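Local coordinates for protein citrate synthase (Mycobacterium tuberculosis, PDB 4TVM) that catalyses the condensation of oxaloacetate with acetyl-CoA, with hydrolysis, to give citrate and CoA in the Krebs cycle, at residues Ala175-Lys180 with Phe187-Asn192. Numbering follows the deposited sequence.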
loop_
_atom_site.group_PDB
_atom_site.type_symbol
_atom_site.label_atom_id
_atom_site.label_comp_id
_atom_site.label_asym_id
_atom_site.label_seq_id
_atom_site.Cartn_x
_atom_site.Cartn_y
_atom_site.Cartn_z
ATOM N N ALA A 175 2.272 3.091 -18.712
ATOM C CA ALA A 175 2.077 4.509 -18.467
ATOM C C ALA A 175 1.831 5.233 -19.789
ATOM O O ALA A 175 1.023 6.158 -19.855
ATOM C CB ALA A 175 3.292 5.070 -17.783
ATOM N N ALA A 176 2.528 4.827 -20.843
ATOM C CA ALA A 176 2.283 5.428 -22.144
ATOM C C ALA A 176 0.879 5.090 -22.618
ATOM O O ALA A 176 0.241 5.940 -23.230
ATOM C CB ALA A 176 3.297 4.947 -23.170
ATOM N N TYR A 177 0.392 3.871 -22.354
ATOM C CA TYR A 177 -0.969 3.544 -22.771
ATOM C C TYR A 177 -2.026 4.284 -21.981
ATOM O O TYR A 177 -3.068 4.620 -22.508
ATOM C CB TYR A 177 -1.226 2.054 -22.692
ATOM C CG TYR A 177 -0.546 1.284 -23.776
ATOM C CD1 TYR A 177 0.407 1.879 -24.612
ATOM C CD2 TYR A 177 -0.845 -0.039 -23.975
ATOM C CE1 TYR A 177 1.025 1.159 -25.599
ATOM C CE2 TYR A 177 -0.232 -0.759 -24.971
ATOM C CZ TYR A 177 0.698 -0.152 -25.773
ATOM O OH TYR A 177 1.299 -0.891 -26.740
ATOM N N ALA A 178 -1.757 4.531 -20.713
ATOM C CA ALA A 178 -2.702 5.244 -19.882
ATOM C C ALA A 178 -2.814 6.678 -20.371
ATOM O O ALA A 178 -3.871 7.272 -20.314
ATOM C CB ALA A 178 -2.253 5.189 -18.441
ATOM N N TYR A 179 -1.707 7.242 -20.838
ATOM C CA TYR A 179 -1.732 8.568 -21.475
ATOM C C TYR A 179 -2.572 8.499 -22.709
ATOM O O TYR A 179 -3.472 9.288 -22.885
ATOM C CB TYR A 179 -0.323 9.052 -21.873
ATOM C CG TYR A 179 -0.374 10.316 -22.643
ATOM C CD1 TYR A 179 -0.697 11.505 -22.023
ATOM C CD2 TYR A 179 -0.136 10.335 -24.028
ATOM C CE1 TYR A 179 -0.762 12.685 -22.747
ATOM C CE2 TYR A 179 -0.205 11.508 -24.756
ATOM C CZ TYR A 179 -0.525 12.675 -24.108
ATOM O OH TYR A 179 -0.590 13.851 -24.805
ATOM N N LYS A 180 -2.305 7.540 -23.571
ATOM C CA LYS A 180 -3.059 7.507 -24.827
ATOM C C LYS A 180 -4.544 7.407 -24.580
ATOM O O LYS A 180 -5.347 7.999 -25.315
ATOM C CB LYS A 180 -2.592 6.366 -25.718
ATOM C CG LYS A 180 -1.191 6.603 -26.285
ATOM C CD LYS A 180 -1.166 7.911 -27.054
ATOM C CE LYS A 180 -0.016 7.978 -28.053
ATOM N NZ LYS A 180 -0.064 9.260 -28.807
ATOM N N PHE A 187 -2.989 3.316 -29.488
ATOM C CA PHE A 187 -1.776 2.878 -28.840
ATOM C C PHE A 187 -0.834 2.518 -29.950
ATOM O O PHE A 187 -1.260 1.978 -30.945
ATOM C CB PHE A 187 -1.980 1.654 -27.974
ATOM C CG PHE A 187 -2.909 1.854 -26.802
ATOM C CD1 PHE A 187 -3.498 3.088 -26.496
ATOM C CD2 PHE A 187 -3.170 0.792 -25.969
ATOM C CE1 PHE A 187 -4.332 3.217 -25.383
ATOM C CE2 PHE A 187 -3.995 0.925 -24.877
ATOM C CZ PHE A 187 -4.575 2.137 -24.578
ATOM N N LEU A 188 0.450 2.806 -29.775
ATOM C CA LEU A 188 1.504 2.262 -30.657
ATOM C C LEU A 188 2.136 1.043 -30.001
ATOM O O LEU A 188 1.801 0.714 -28.867
ATOM C CB LEU A 188 2.583 3.331 -30.920
ATOM C CG LEU A 188 2.382 4.193 -32.178
ATOM C CD1 LEU A 188 0.936 4.629 -32.289
ATOM C CD2 LEU A 188 3.305 5.418 -32.213
ATOM N N TYR A 189 3.069 0.388 -30.705
ATOM C CA TYR A 189 3.871 -0.691 -30.126
ATOM C C TYR A 189 5.336 -0.314 -29.964
ATOM O O TYR A 189 5.771 0.614 -30.585
ATOM C CB TYR A 189 3.766 -1.921 -30.987
ATOM C CG TYR A 189 2.433 -2.593 -30.875
ATOM C CD1 TYR A 189 2.174 -3.515 -29.854
ATOM C CD2 TYR A 189 1.424 -2.320 -31.786
ATOM C CE1 TYR A 189 0.939 -4.144 -29.754
ATOM C CE2 TYR A 189 0.209 -2.939 -31.703
ATOM C CZ TYR A 189 -0.028 -3.843 -30.688
ATOM O OH TYR A 189 -1.247 -4.453 -30.637
ATOM N N PRO A 190 6.087 -1.011 -29.092
ATOM C CA PRO A 190 7.552 -0.894 -29.031
ATOM C C PRO A 190 8.281 -1.038 -30.366
ATOM O O PRO A 190 7.927 -1.887 -31.162
ATOM C CB PRO A 190 7.955 -2.054 -28.112
ATOM C CG PRO A 190 6.803 -2.195 -27.183
ATOM C CD PRO A 190 5.565 -1.731 -27.908
ATOM N N ASP A 191 9.274 -0.180 -30.587
ATOM C CA ASP A 191 10.226 -0.290 -31.696
ATOM C C ASP A 191 11.519 -0.884 -31.125
ATOM O O ASP A 191 12.134 -0.283 -30.257
ATOM C CB ASP A 191 10.488 1.113 -32.235
ATOM C CG ASP A 191 11.221 1.124 -33.569
ATOM O OD1 ASP A 191 11.869 0.120 -33.951
ATOM O OD2 ASP A 191 11.121 2.168 -34.244
ATOM N N ASN A 192 11.928 -2.058 -31.595
ATOM C CA ASN A 192 13.179 -2.678 -31.103
ATOM C C ASN A 192 14.409 -1.842 -31.331
ATOM O O ASN A 192 15.450 -2.111 -30.761
ATOM C CB ASN A 192 13.440 -4.054 -31.736
ATOM C CG ASN A 192 12.925 -5.194 -30.878
ATOM O OD1 ASN A 192 12.910 -5.113 -29.643
ATOM N ND2 ASN A 192 12.497 -6.260 -31.527
#
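An offset aromatic stack, Tyr177 on Phe187, joins the last turns of helix 159-182 to the extended loop that follows it in the mainly helical citrate synthase fold. The chain turns back after the helix, and residues 187-192 lead on to helix 196-205. The two ring centroids, of Tyr177 and Phe187, are 4.2 Å apart. Their planes are inclined at 30°, so the stack is not quite parallel. The two side chains cross at a slant, their ring axes pointing largely opposite ways. CG of each is anti to its carbonyl carbon, and from there each ring lies over the CB of the other residue. Tyr177 CB lies 3.9 Å from the Phe187 centroid, and Phe187 CB lies 4.0 Å from the Tyr177 centroid. Both are CH-pi contacts over a ring face. Lys180 adds the aliphatic start of its chain: its CB is 3.5 Å from Phe187 CD1. The lysine then bends at chi2 and carries NZ away to hydrogen bonds with Gln185 OE1 and Gly206 O. Phe124 meets the Phe187 ring edge-to-face, and Lys121 of helix 118-122 touches both stacked residues. The contact is structural packing, away from the oxaloacetate pocket. Beyond the stack, the phenol of Tyr177 reaches the loop backbone. Its hydroxyl is the donor in a hydrogen bond that ties the tyrosine ring to the residue after its stacking partner: Tyr177 OH lies 2.7 Å from Leu188 O, in the carbonyl plane, with a C=O...donor angle of 159°.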